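PDB 3C26: putative acetyltransferase Ta0821 from Thermoplasma acidophilum DSM 1728, which probably transfers an acyl group, likely acetyl from acetyl-CoA, to an acceptor molecule, as a member of the GNAT acetyltransferase family. Local coordinates for residues R121-S126 with S257-W262; Q142-P147 with Y242-L247; Y149-G154 with L251-A256; F175-K180 with S203-F208. One frame throughout, in Å; residues are numbered along the deposited sequence.

Contact 1 of 4, residues R121-S126 with S257-W262. With EDO (1,2-ethanediol), chain H; NO3 (nitrate ion), chain D.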
# COMPACT_ATOMS: atom_id res chain seq x y z
N ARG A 121 -8.54 21.94 8.45
CA ARG A 121 -8.41 20.49 8.37
C ARG A 121 -8.11 20.05 6.95
O ARG A 121 -8.45 20.74 5.98
CB ARG A 121 -9.67 19.78 8.88
CG ARG A 121 -10.01 20.11 10.29
CD ARG A 121 -11.10 19.29 10.84
NE ARG A 121 -11.41 19.73 12.19
CZ ARG A 121 -12.60 20.17 12.60
NH1 ARG A 121 -13.63 20.12 11.82
NH2 ARG A 121 -12.77 20.58 13.85
N SER A 122 -7.50 18.88 6.86
CA SER A 122 -7.16 18.28 5.58
C SER A 122 -6.97 16.78 5.73
O SER A 122 -6.48 16.28 6.76
CB SER A 122 -5.88 18.93 5.00
OG SER A 122 -5.72 18.70 3.60
N ALA A 123 -7.29 16.08 4.64
CA ALA A 123 -7.14 14.66 4.59
C ALA A 123 -5.91 14.29 3.76
O ALA A 123 -5.73 14.74 2.62
CB ALA A 123 -8.43 13.99 4.05
N VAL A 124 -5.06 13.47 4.36
CA VAL A 124 -3.81 13.00 3.74
C VAL A 124 -3.64 11.47 3.82
O VAL A 124 -3.81 10.89 4.87
CB VAL A 124 -2.57 13.67 4.39
CG1 VAL A 124 -1.34 13.36 3.60
CG2 VAL A 124 -2.80 15.20 4.55
N TYR A 125 -3.35 10.83 2.69
CA TYR A 125 -3.12 9.38 2.69
C TYR A 125 -1.91 9.04 3.55
O TYR A 125 -0.93 9.76 3.56
CB TYR A 125 -2.87 8.84 1.30
CG TYR A 125 -4.07 8.69 0.40
CD1 TYR A 125 -5.08 7.78 0.70
CD2 TYR A 125 -4.15 9.38 -0.80
CE1 TYR A 125 -6.14 7.62 -0.12
CE2 TYR A 125 -5.21 9.17 -1.66
CZ TYR A 125 -6.21 8.32 -1.30
OH TYR A 125 -7.25 8.10 -2.19
N SER A 126 -2.02 7.94 4.28
CA SER A 126 -0.97 7.45 5.21
C SER A 126 0.36 7.17 4.48
O SER A 126 1.43 7.20 5.08
CB SER A 126 -1.41 6.16 5.88
OG SER A 126 -1.74 5.16 4.91
N SER A 257 -3.28 0.74 4.08
CA SER A 257 -3.23 2.17 4.18
C SER A 257 -4.47 2.79 4.76
O SER A 257 -5.47 2.13 4.96
CB SER A 257 -2.95 2.78 2.81
OG SER A 257 -4.10 2.73 1.98
N SER A 258 -4.35 4.07 5.03
CA SER A 258 -5.42 4.84 5.65
C SER A 258 -5.53 6.28 5.14
O SER A 258 -4.61 6.83 4.52
CB SER A 258 -5.29 4.84 7.19
OG SER A 258 -4.29 5.71 7.70
N LEU A 259 -6.71 6.82 5.36
CA LEU A 259 -6.97 8.25 5.13
C LEU A 259 -6.89 8.97 6.47
O LEU A 259 -7.73 8.80 7.35
CB LEU A 259 -8.33 8.51 4.48
CG LEU A 259 -8.49 9.97 4.01
CD1 LEU A 259 -7.50 10.24 2.87
CD2 LEU A 259 -9.91 10.25 3.58
N THR A 260 -5.89 9.80 6.59
CA THR A 260 -5.63 10.50 7.83
C THR A 260 -6.14 11.91 7.77
O THR A 260 -6.18 12.51 6.69
CB THR A 260 -4.09 10.52 8.14
OG1 THR A 260 -3.40 11.38 7.23
CG2 THR A 260 -3.48 9.09 8.09
N VAL A 261 -6.54 12.39 8.94
CA VAL A 261 -7.03 13.77 9.16
C VAL A 261 -6.09 14.59 10.04
O VAL A 261 -5.76 14.24 11.18
CB VAL A 261 -8.50 13.80 9.74
CG1 VAL A 261 -9.06 15.24 9.82
CG2 VAL A 261 -9.39 12.90 8.95
N TRP A 262 -5.66 15.69 9.45
CA TRP A 262 -4.80 16.70 10.07
C TRP A 262 -5.53 18.02 10.34
O TRP A 262 -6.40 18.45 9.58
CB TRP A 262 -3.58 16.93 9.18
CG TRP A 262 -2.69 15.71 9.12
CD1 TRP A 262 -2.99 14.53 8.50
CD2 TRP A 262 -1.40 15.52 9.74
NE1 TRP A 262 -1.96 13.63 8.67
CE2 TRP A 262 -0.98 14.20 9.43
CE3 TRP A 262 -0.56 16.34 10.51
CZ2 TRP A 262 0.24 13.69 9.85
CZ3 TRP A 262 0.65 15.82 10.95
CH2 TRP A 262 1.05 14.51 10.62
C1 EDO H . 1.55 2.01 3.78
O1 EDO H . 0.64 1.89 2.68
C2 EDO H . 1.50 3.43 4.33
O2 EDO H . 0.24 3.47 4.97
N NO3 D . -3.21 18.30 1.65
O1 NO3 D . -3.81 19.37 1.00
O2 NO3 D . -4.00 17.25 2.14
O3 NO3 D . -1.82 18.25 1.76

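Contact 2 of 4, residues Q142-P147 with Y242-L247. With EDO (1,2-ethanediol), chain F; EDO (1,2-ethanediol), chain G.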
# COMPACT_ATOMS: atom_id res chain seq x y z
N GLN A 142 -2.02 15.35 13.33
CA GLN A 142 -3.02 14.32 13.04
C GLN A 142 -4.06 14.18 14.14
O GLN A 142 -3.71 14.01 15.30
CB GLN A 142 -2.37 12.97 12.83
CG GLN A 142 -3.31 11.99 12.16
CD GLN A 142 -2.63 10.71 11.75
OE1 GLN A 142 -1.60 10.72 11.09
NE2 GLN A 142 -3.21 9.60 12.12
N VAL A 143 -5.34 14.20 13.77
CA VAL A 143 -6.40 14.10 14.78
C VAL A 143 -7.27 12.86 14.61
O VAL A 143 -7.98 12.43 15.53
CB VAL A 143 -7.33 15.39 14.78
CG1 VAL A 143 -6.53 16.65 15.14
CG2 VAL A 143 -8.04 15.59 13.43
N GLU A 144 -7.24 12.29 13.42
CA GLU A 144 -8.01 11.07 13.18
C GLU A 144 -7.46 10.24 12.02
O GLU A 144 -6.66 10.72 11.20
CB GLU A 144 -9.52 11.41 13.02
CG GLU A 144 -10.55 10.21 13.01
CD GLU A 144 -10.45 9.22 14.16
OE1 GLU A 144 -9.59 8.30 14.16
OE2 GLU A 144 -11.23 9.39 15.12
N GLU A 145 -7.92 9.00 11.92
CA GLU A 145 -7.45 8.14 10.84
C GLU A 145 -8.51 7.12 10.46
O GLU A 145 -9.19 6.56 11.33
CB GLU A 145 -6.14 7.48 11.32
CG GLU A 145 -5.81 6.17 10.77
CD GLU A 145 -4.37 5.78 11.04
OE1 GLU A 145 -3.96 5.64 12.22
OE2 GLU A 145 -3.65 5.62 10.07
N TYR A 146 -8.66 6.91 9.14
CA TYR A 146 -9.64 5.98 8.55
C TYR A 146 -8.99 4.94 7.65
O TYR A 146 -8.81 5.17 6.45
CB TYR A 146 -10.71 6.71 7.70
CG TYR A 146 -11.71 7.49 8.51
CD1 TYR A 146 -11.32 8.61 9.23
CD2 TYR A 146 -13.04 7.11 8.57
CE1 TYR A 146 -12.23 9.32 10.01
CE2 TYR A 146 -13.97 7.82 9.34
CZ TYR A 146 -13.55 8.92 10.05
OH TYR A 146 -14.45 9.63 10.79
N PRO A 147 -8.63 3.77 8.22
CA PRO A 147 -8.11 2.69 7.41
C PRO A 147 -9.04 2.38 6.25
O PRO A 147 -10.25 2.50 6.37
CB PRO A 147 -8.07 1.51 8.39
CG PRO A 147 -7.97 2.07 9.66
CD PRO A 147 -8.64 3.42 9.65
N TYR A 242 -14.02 3.45 4.19
CA TYR A 242 -13.10 4.25 4.98
C TYR A 242 -13.65 4.15 6.38
O TYR A 242 -14.72 4.66 6.67
CB TYR A 242 -13.07 5.67 4.49
CG TYR A 242 -12.55 5.85 3.07
CD1 TYR A 242 -13.39 5.72 1.97
CD2 TYR A 242 -11.25 6.18 2.85
CE1 TYR A 242 -12.92 5.93 0.71
CE2 TYR A 242 -10.77 6.41 1.59
CZ TYR A 242 -11.60 6.27 0.51
OH TYR A 242 -11.07 6.43 -0.75
N VAL A 243 -12.94 3.42 7.23
CA VAL A 243 -13.43 3.06 8.56
C VAL A 243 -12.64 3.72 9.67
O VAL A 243 -11.45 3.71 9.65
CB VAL A 243 -13.44 1.52 8.75
CG1 VAL A 243 -14.07 1.13 10.09
CG2 VAL A 243 -14.20 0.83 7.63
N ARG A 244 -13.35 4.34 10.60
CA ARG A 244 -12.70 5.05 11.67
C ARG A 244 -11.79 4.08 12.42
O ARG A 244 -12.17 2.97 12.75
CB ARG A 244 -13.70 5.76 12.60
CG ARG A 244 -12.99 6.68 13.63
CD ARG A 244 -13.90 7.10 14.75
NE ARG A 244 -15.08 7.83 14.33
CZ ARG A 244 -15.17 9.15 14.18
NH1 ARG A 244 -14.14 9.93 14.33
NH2 ARG A 244 -16.32 9.68 13.83
N LYS A 245 -10.56 4.52 12.66
CA LYS A 245 -9.51 3.68 13.30
C LYS A 245 -9.99 2.80 14.49
O LYS A 245 -9.72 1.57 14.55
CB LYS A 245 -8.34 4.57 13.70
CG LYS A 245 -7.17 3.86 14.30
CD LYS A 245 -6.63 2.87 13.33
CE LYS A 245 -5.18 2.55 13.60
NZ LYS A 245 -4.66 1.50 12.65
N ALA A 246 -10.75 3.42 15.38
CA ALA A 246 -11.15 2.74 16.61
C ALA A 246 -12.01 1.56 16.30
O ALA A 246 -12.02 0.59 17.07
CB ALA A 246 -11.86 3.68 17.58
N LEU A 247 -12.71 1.62 15.18
CA LEU A 247 -13.58 0.52 14.74
C LEU A 247 -12.81 -0.53 13.94
O LEU A 247 -13.16 -1.72 13.90
CB LEU A 247 -14.68 1.03 13.83
CG LEU A 247 -15.67 2.07 14.30
CD1 LEU A 247 -16.74 2.11 13.27
CD2 LEU A 247 -16.26 1.68 15.60
C1 EDO F . -3.62 1.39 9.82
O1 EDO F . -4.18 2.58 10.39
C2 EDO F . -3.39 1.50 8.30
O2 EDO F . -2.06 1.98 8.02
C1 EDO G . 0.95 15.31 15.06
O1 EDO G . 0.75 14.22 14.16
C2 EDO G . 2.43 15.56 15.31
O2 EDO G . 2.69 16.97 15.49
O HOH W 1 -10.45 6.38 15.93

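Contact 3 of 4, residues Y149-G154 with L251-A256. With EDO (1,2-ethanediol), chain H.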
# COMPACT_ATOMS: atom_id res chain seq x y z
N TYR A 149 -10.47 -0.09 3.12
CA TYR A 149 -10.77 -1.48 2.72
C TYR A 149 -11.47 -1.46 1.41
O TYR A 149 -12.56 -0.92 1.31
CB TYR A 149 -11.69 -2.16 3.75
CG TYR A 149 -11.16 -2.06 5.14
CD1 TYR A 149 -11.32 -0.89 5.88
CD2 TYR A 149 -10.40 -3.10 5.70
CE1 TYR A 149 -10.78 -0.77 7.17
CE2 TYR A 149 -9.86 -2.98 6.94
CZ TYR A 149 -10.08 -1.81 7.69
OH TYR A 149 -9.52 -1.70 8.95
N THR A 150 -10.83 -2.04 0.41
CA THR A 150 -11.37 -2.05 -0.94
C THR A 150 -11.81 -3.43 -1.32
O THR A 150 -11.12 -4.42 -1.12
CB THR A 150 -10.38 -1.51 -2.03
OG1 THR A 150 -9.91 -0.19 -1.71
CG2 THR A 150 -11.06 -1.42 -3.39
N PHE A 151 -13.01 -3.48 -1.90
CA PHE A 151 -13.66 -4.72 -2.28
C PHE A 151 -14.06 -4.72 -3.72
O PHE A 151 -14.30 -3.68 -4.35
CB PHE A 151 -14.89 -4.98 -1.40
CG PHE A 151 -14.55 -5.29 0.03
CD1 PHE A 151 -14.29 -6.58 0.42
CD2 PHE A 151 -14.40 -4.27 0.95
CE1 PHE A 151 -13.90 -6.86 1.72
CE2 PHE A 151 -14.00 -4.54 2.28
CZ PHE A 151 -13.77 -5.83 2.66
N GLN A 152 -14.09 -5.92 -4.26
CA GLN A 152 -14.54 -6.05 -5.63
C GLN A 152 -15.89 -6.63 -5.52
O GLN A 152 -16.06 -7.82 -5.29
CB GLN A 152 -13.61 -6.83 -6.56
CG GLN A 152 -12.85 -7.98 -5.99
CD GLN A 152 -11.71 -8.38 -6.92
OE1 GLN A 152 -11.29 -7.61 -7.77
NE2 GLN A 152 -11.19 -9.57 -6.72
N GLY A 153 -16.81 -5.66 -5.60
CA GLY A 153 -18.26 -5.84 -5.51
C GLY A 153 -18.83 -6.51 -6.75
O GLY A 153 -18.69 -6.02 -7.90
N GLY A 154 -19.51 -7.63 -6.49
CA GLY A 154 -20.04 -8.50 -7.53
C GLY A 154 -21.53 -8.54 -7.80
O GLY A 154 -21.94 -8.59 -8.97
N LEU A 251 -11.74 -5.32 13.07
CA LEU A 251 -11.98 -5.99 11.79
C LEU A 251 -10.89 -7.06 11.52
O LEU A 251 -9.76 -6.89 11.93
CB LEU A 251 -12.00 -4.98 10.63
CG LEU A 251 -13.20 -4.04 10.54
CD1 LEU A 251 -12.98 -2.97 9.43
CD2 LEU A 251 -14.50 -4.77 10.31
N PRO A 252 -11.23 -8.16 10.82
CA PRO A 252 -10.18 -9.18 10.51
C PRO A 252 -9.10 -8.76 9.53
O PRO A 252 -7.96 -9.14 9.65
CB PRO A 252 -10.97 -10.34 9.88
CG PRO A 252 -12.28 -9.77 9.49
CD PRO A 252 -12.57 -8.69 10.54
N TYR A 253 -9.46 -8.00 8.53
CA TYR A 253 -8.51 -7.59 7.51
C TYR A 253 -7.67 -6.49 8.08
O TYR A 253 -8.17 -5.63 8.79
CB TYR A 253 -9.21 -7.01 6.29
CG TYR A 253 -10.64 -7.41 6.17
CD1 TYR A 253 -11.62 -6.66 6.81
CD2 TYR A 253 -11.01 -8.53 5.47
CE1 TYR A 253 -12.94 -7.01 6.75
CE2 TYR A 253 -12.36 -8.89 5.39
CZ TYR A 253 -13.31 -8.11 6.03
OH TYR A 253 -14.64 -8.45 5.98
N VAL A 254 -6.39 -6.54 7.77
CA VAL A 254 -5.46 -5.49 8.12
C VAL A 254 -5.20 -4.63 6.87
O VAL A 254 -4.59 -5.11 5.92
CB VAL A 254 -4.16 -6.08 8.58
CG1 VAL A 254 -3.14 -4.98 8.86
CG2 VAL A 254 -4.39 -6.97 9.78
N PRO A 255 -5.64 -3.35 6.87
CA PRO A 255 -5.40 -2.54 5.69
C PRO A 255 -3.94 -2.10 5.56
O PRO A 255 -3.21 -2.00 6.53
CB PRO A 255 -6.29 -1.33 5.95
CG PRO A 255 -6.10 -1.12 7.45
CD PRO A 255 -6.01 -2.52 8.03
N ALA A 256 -3.56 -1.86 4.33
CA ALA A 256 -2.23 -1.42 3.99
C ALA A 256 -2.14 0.08 4.12
O ALA A 256 -1.07 0.64 4.33
CB ALA A 256 -1.87 -1.83 2.59
C1 EDO H . 1.55 2.01 3.78
O1 EDO H . 0.64 1.89 2.68
C2 EDO H . 1.50 3.43 4.33
O2 EDO H . 0.24 3.47 4.97
O HOH W 2 -8.50 -3.65 10.43

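Contact 4 of 4, residues F175-K180 with S203-F208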
# COMPACT_ATOMS: atom_id res chain seq x y z
N PHE A 175 -17.14 13.73 12.35
CA PHE A 175 -17.41 12.77 11.30
C PHE A 175 -16.90 13.21 9.95
O PHE A 175 -16.76 14.37 9.67
CB PHE A 175 -18.94 12.67 11.03
CG PHE A 175 -19.80 12.72 12.25
CD1 PHE A 175 -20.23 13.94 12.75
CD2 PHE A 175 -20.26 11.54 12.83
CE1 PHE A 175 -21.03 13.98 13.84
CE2 PHE A 175 -21.07 11.58 13.94
CZ PHE A 175 -21.46 12.80 14.45
N PHE A 176 -16.66 12.21 9.11
CA PHE A 176 -16.33 12.43 7.70
C PHE A 176 -17.64 12.44 6.98
O PHE A 176 -18.38 11.47 7.02
CB PHE A 176 -15.43 11.34 7.11
CG PHE A 176 -14.09 11.83 6.69
CD1 PHE A 176 -13.96 12.95 5.89
CD2 PHE A 176 -12.95 11.13 7.01
CE1 PHE A 176 -12.73 13.41 5.45
CE2 PHE A 176 -11.71 11.59 6.58
CZ PHE A 176 -11.62 12.74 5.78
N ILE A 177 -17.97 13.59 6.40
CA ILE A 177 -19.13 13.69 5.58
C ILE A 177 -18.76 14.37 4.26
O ILE A 177 -18.21 15.47 4.24
CB ILE A 177 -20.23 14.45 6.27
CG1 ILE A 177 -20.63 13.73 7.57
CG2 ILE A 177 -21.46 14.57 5.38
CD1 ILE A 177 -21.87 14.31 8.20
N ASP A 178 -19.07 13.70 3.17
CA ASP A 178 -18.73 14.26 1.84
C ASP A 178 -17.32 14.83 1.82
O ASP A 178 -17.09 15.98 1.45
CB ASP A 178 -19.73 15.35 1.44
CG ASP A 178 -19.50 15.89 0.01
OD1 ASP A 178 -19.03 15.16 -0.84
OD2 ASP A 178 -19.83 17.06 -0.25
N TRP A 179 -16.38 14.02 2.29
CA TRP A 179 -14.92 14.30 2.28
C TRP A 179 -14.45 15.49 3.12
O TRP A 179 -13.36 16.03 2.92
CB TRP A 179 -14.37 14.42 0.85
CG TRP A 179 -14.47 13.17 0.08
CD1 TRP A 179 -15.56 12.75 -0.65
CD2 TRP A 179 -13.50 12.11 -0.02
NE1 TRP A 179 -15.32 11.53 -1.18
CE2 TRP A 179 -14.05 11.12 -0.85
CE3 TRP A 179 -12.22 11.91 0.51
CZ2 TRP A 179 -13.38 9.94 -1.17
CZ3 TRP A 179 -11.55 10.73 0.17
CH2 TRP A 179 -12.14 9.77 -0.64
N LYS A 180 -15.32 15.86 4.04
CA LYS A 180 -15.09 16.92 4.99
C LYS A 180 -15.20 16.32 6.39
O LYS A 180 -16.14 15.62 6.70
CB LYS A 180 -16.12 18.05 4.77
CG LYS A 180 -16.04 18.73 3.41
CD LYS A 180 -17.25 19.63 3.10
CE LYS A 180 -18.36 18.84 2.47
NZ LYS A 180 -19.68 19.60 2.20
N SER A 203 -25.93 3.40 16.91
CA SER A 203 -24.47 3.62 16.84
C SER A 203 -23.94 3.61 15.43
O SER A 203 -22.76 3.87 15.20
CB SER A 203 -23.68 2.60 17.67
OG SER A 203 -23.78 2.88 19.04
N THR A 204 -24.81 3.29 14.49
CA THR A 204 -24.44 3.33 13.06
C THR A 204 -24.49 4.77 12.53
O THR A 204 -25.44 5.50 12.68
CB THR A 204 -25.32 2.44 12.17
OG1 THR A 204 -25.39 1.11 12.71
CG2 THR A 204 -24.71 2.37 10.81
N PHE A 205 -23.38 5.18 11.93
CA PHE A 205 -23.31 6.49 11.34
C PHE A 205 -22.37 6.39 10.15
O PHE A 205 -21.16 6.42 10.29
CB PHE A 205 -22.83 7.51 12.36
CG PHE A 205 -23.00 8.94 11.93
CD1 PHE A 205 -23.69 9.84 12.70
CD2 PHE A 205 -22.51 9.36 10.71
CE1 PHE A 205 -23.85 11.16 12.28
CE2 PHE A 205 -22.66 10.65 10.29
CZ PHE A 205 -23.32 11.56 11.07
N VAL A 206 -22.98 6.18 8.98
CA VAL A 206 -22.29 5.98 7.72
C VAL A 206 -22.69 6.99 6.63
O VAL A 206 -23.85 7.24 6.34
CB VAL A 206 -22.55 4.53 7.14
CG1 VAL A 206 -21.80 4.27 5.84
CG2 VAL A 206 -22.18 3.48 8.16
N TYR A 207 -21.67 7.58 6.07
CA TYR A 207 -21.86 8.46 4.93
C TYR A 207 -21.48 7.68 3.66
O TYR A 207 -20.43 7.06 3.60
CB TYR A 207 -21.00 9.72 5.06
CG TYR A 207 -21.12 10.57 3.83
CD1 TYR A 207 -22.16 11.48 3.68
CD2 TYR A 207 -20.25 10.39 2.77
CE1 TYR A 207 -22.28 12.23 2.52
CE2 TYR A 207 -20.38 11.11 1.61
CZ TYR A 207 -21.38 12.01 1.48
OH TYR A 207 -21.43 12.69 0.27
N PHE A 208 -22.36 7.70 2.67
CA PHE A 208 -22.11 7.03 1.41
C PHE A 208 -22.24 7.95 0.19
O PHE A 208 -22.97 8.93 0.19
CB PHE A 208 -22.98 5.75 1.23
CG PHE A 208 -24.43 6.02 1.08
CD1 PHE A 208 -24.99 6.27 -0.17
CD2 PHE A 208 -25.26 5.98 2.18
CE1 PHE A 208 -26.33 6.56 -0.29
CE2 PHE A 208 -26.58 6.26 2.05
CZ PHE A 208 -27.13 6.52 0.80
O HOH W 3 -19.16 12.57 -1.29

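Contact 1 of 4, residues R121-S126 with S257-W262
Val124 and Trp262 lie on one face of the sheet at a slant to each other, the branch CG2 of Val124 resting 4.0 Å from Trp262 CD1. With CG of Trp262 anti to its own carbonyl carbon (chi1 -66°), the indole runs back along its strand, and its NE1 makes a weak bond to Thr260 OG1, which sits in the ring plane. Thr260 shares this face. Its backbone N donates to Val124 O; OG1 is modelled so close to that oxygen that a second bond there is doubtful. On the other face Leu259 sends CD1 over the Tyr125 ring, 4.1 Å from Tyr125 CD1, and Leu259 CG lies 4.0 Å from Ala123 CB. These pairs join neighbouring antiparallel strands, 119-125 and 258-265, whose short segments run at 149°, consistent with the GNAT fold, in which a C-terminal strand enters the sheet between the fifth and sixth. Helix 129-138 packs on the tryptophan face through Leu132 and Val135, whereas Phe176 touches Ala123, Leu259 and Val261 on the other. Beyond the last bridge the pairing continues with one backbone bond, Ser126 N to Ser258 O at 2.8 Å, and one to a side chain, Ser258 N to Ser126 OG, also 2.8 Å, with a 162° angle at hydrogen. Ser126 OG also hydrogen-bonds O2 of an ethanediol at 2.6 Å; either could be the donor.

Contact 2 of 4, residues Q142-P147 with Y242-L247
Glu144 and Arg244 meet at about a right angle, in a salt bridge that is in plane for the guanidinium but not for the carboxylate. Glu144 OE2 lies in the guanidinium plane, 3.1 Å from Arg244 NH1, yet the donor comes from above the carboxylate plane, the two planes being 70° apart. The bend in the glutamate at chi2 (52°) brings its carboxylate back over its own strand, where OE1 accepts the N-H of Glu145 through its anti lone pair. Water 1 donates to the same OE1 and accepts from Ala246 N. Replacing Glu144 by alanine would probably cost Arg244 NH1 this carboxylate, and take from the water and Glu145 N the OE1 they share. Strand 141-153 meets strand 237-243 here where the latter gives way to helix 245-248: Val243 N donates to Pro147 O at 3.0 Å, and Lys245 N to Glu145 O at 2.8 Å, with Arg244 between them at the helix N-cap position. Tyr146 lies alongside Arg244, pointing the same way. The arginine CA sits over the tyrosine ring face, 4.0 Å from the centroid, and Tyr146 OH stands over the centre of the guanidinium. A turn at chi3 (-60°) carries that group toward Cys174 O and Asn220 O, while Tyr146 OH bonds Asn220 OD1. An ethanediol O1 accepts from Lys245 NZ at 2.6 Å, and Ser258 OG hydrogen-bonds Glu145 OE2.

Contact 3 of 4, residues Y149-G154 with L251-A256
The far end of strand 141-153 packs here against the irregular connection between helix 245-248 and strand 258-265, chiefly through the Tyr149 ring. CG of Tyr149 lies anti to its carbonyl carbon (chi1 -53°), which sends the ring toward the connection. Leu251 CD1 makes a CH-pi contact over one face, 4.0 Å from the centroid and 26° off the normal. Pro255 CB lies over the opposite face toward the rim, and Pro255 CD comes within 3.7 Å of Tyr149 OH. In the ring plane, Tyr253 O is at the edge, 3.6 Å from Tyr149 CE2. Water 2 lies in this plane too, 2.7 Å from Tyr149 OH, and donates to Tyr253 O at 2.6 Å. No direct hydrogen bond joins the segments; the strand pairs instead with strand 237-243, through backbone bonds of Tyr149 with Phe241 and Phe151 with Ile239. Were the ring lost to an alanine here, Leu251 and Pro255 would probably face a gap and water 2 would lose its hydroxyl partner. Further along, Phe151 and Tyr253 form a T-shaped pair: the phenylalanine turns its edge to the tyrosine face, with planes at 80° and centroids 5.7 Å apart. Pro252 CG lies over the centre of the opposite face, 3.9 Å above the ring plane. Gln152 NE2 bonds Leu251 O of the second subunit, and the reciprocal bond is present.

Contact 4 of 4, residues F175-K180 with S203-F208
Phe175 and Phe205 lay one ring face on the other in an offset stack, the planes 17° apart and the centroids at 4.0 Å. Phe175 CD2 stands over the centre of the Phe205 ring, whereas Phe205 CZ lies nearer the rim of its partner. At the edge of the Phe205 ring comes Ile177 CD1, 4.2 Å from Phe205 CZ. The Tyr207 ring carries backbone on its face: Asp178 N is over the centre, 3.2 Å above the plane. CG2 of Ile177 reaches Tyr207 CD1 at 3.6 Å, the side chains crossing at about a right angle. The chain they grip is the hairpin of strands 174-177 and 180-183, with a type I' beta turn from Ile177 to Lys180; it packs on strand 204-211 without a direct hydrogen bond. The axes of strands 175-177 and 204-208 run 28° from parallel. With CG of Asp178 anti to the backbone N (chi1 -175°), its side chain runs alongside Tyr207, CB lying 3.4 Å from Tyr207 OH. Water 3, in the plane of that ring, donates to Asp178 OD1 at 2.6 Å and lies 2.8 Å from Tyr207 OH; Asp178 OD2 forms a salt bridge with Lys180 NZ.

Strand 141-153 supplies one side of both contact 2 and contact 3, whose centres are about 15 Å apart, and pairs with strand 258-265 of contact 1. Contacts 1 and 2 are the closest, about 9 Å between centres, and touch through Ser258 and Glu145. Along the chain, 121-126 and 257-262 lie outermost, while the segments of contacts 2 and 3 alternate. Contact 4, whose segments lie between the two halves of each other contact in sequence, packs Phe176 onto contacts 1 and 2 but stays about 10 Å at nearest atoms from contact 3. Strand 258-265 lies between strands 119-125 and 141-153, joining the GNAT-family strands to the later ones; contact 3 meets the second subunit through both segments, contact 1 only through Ser126.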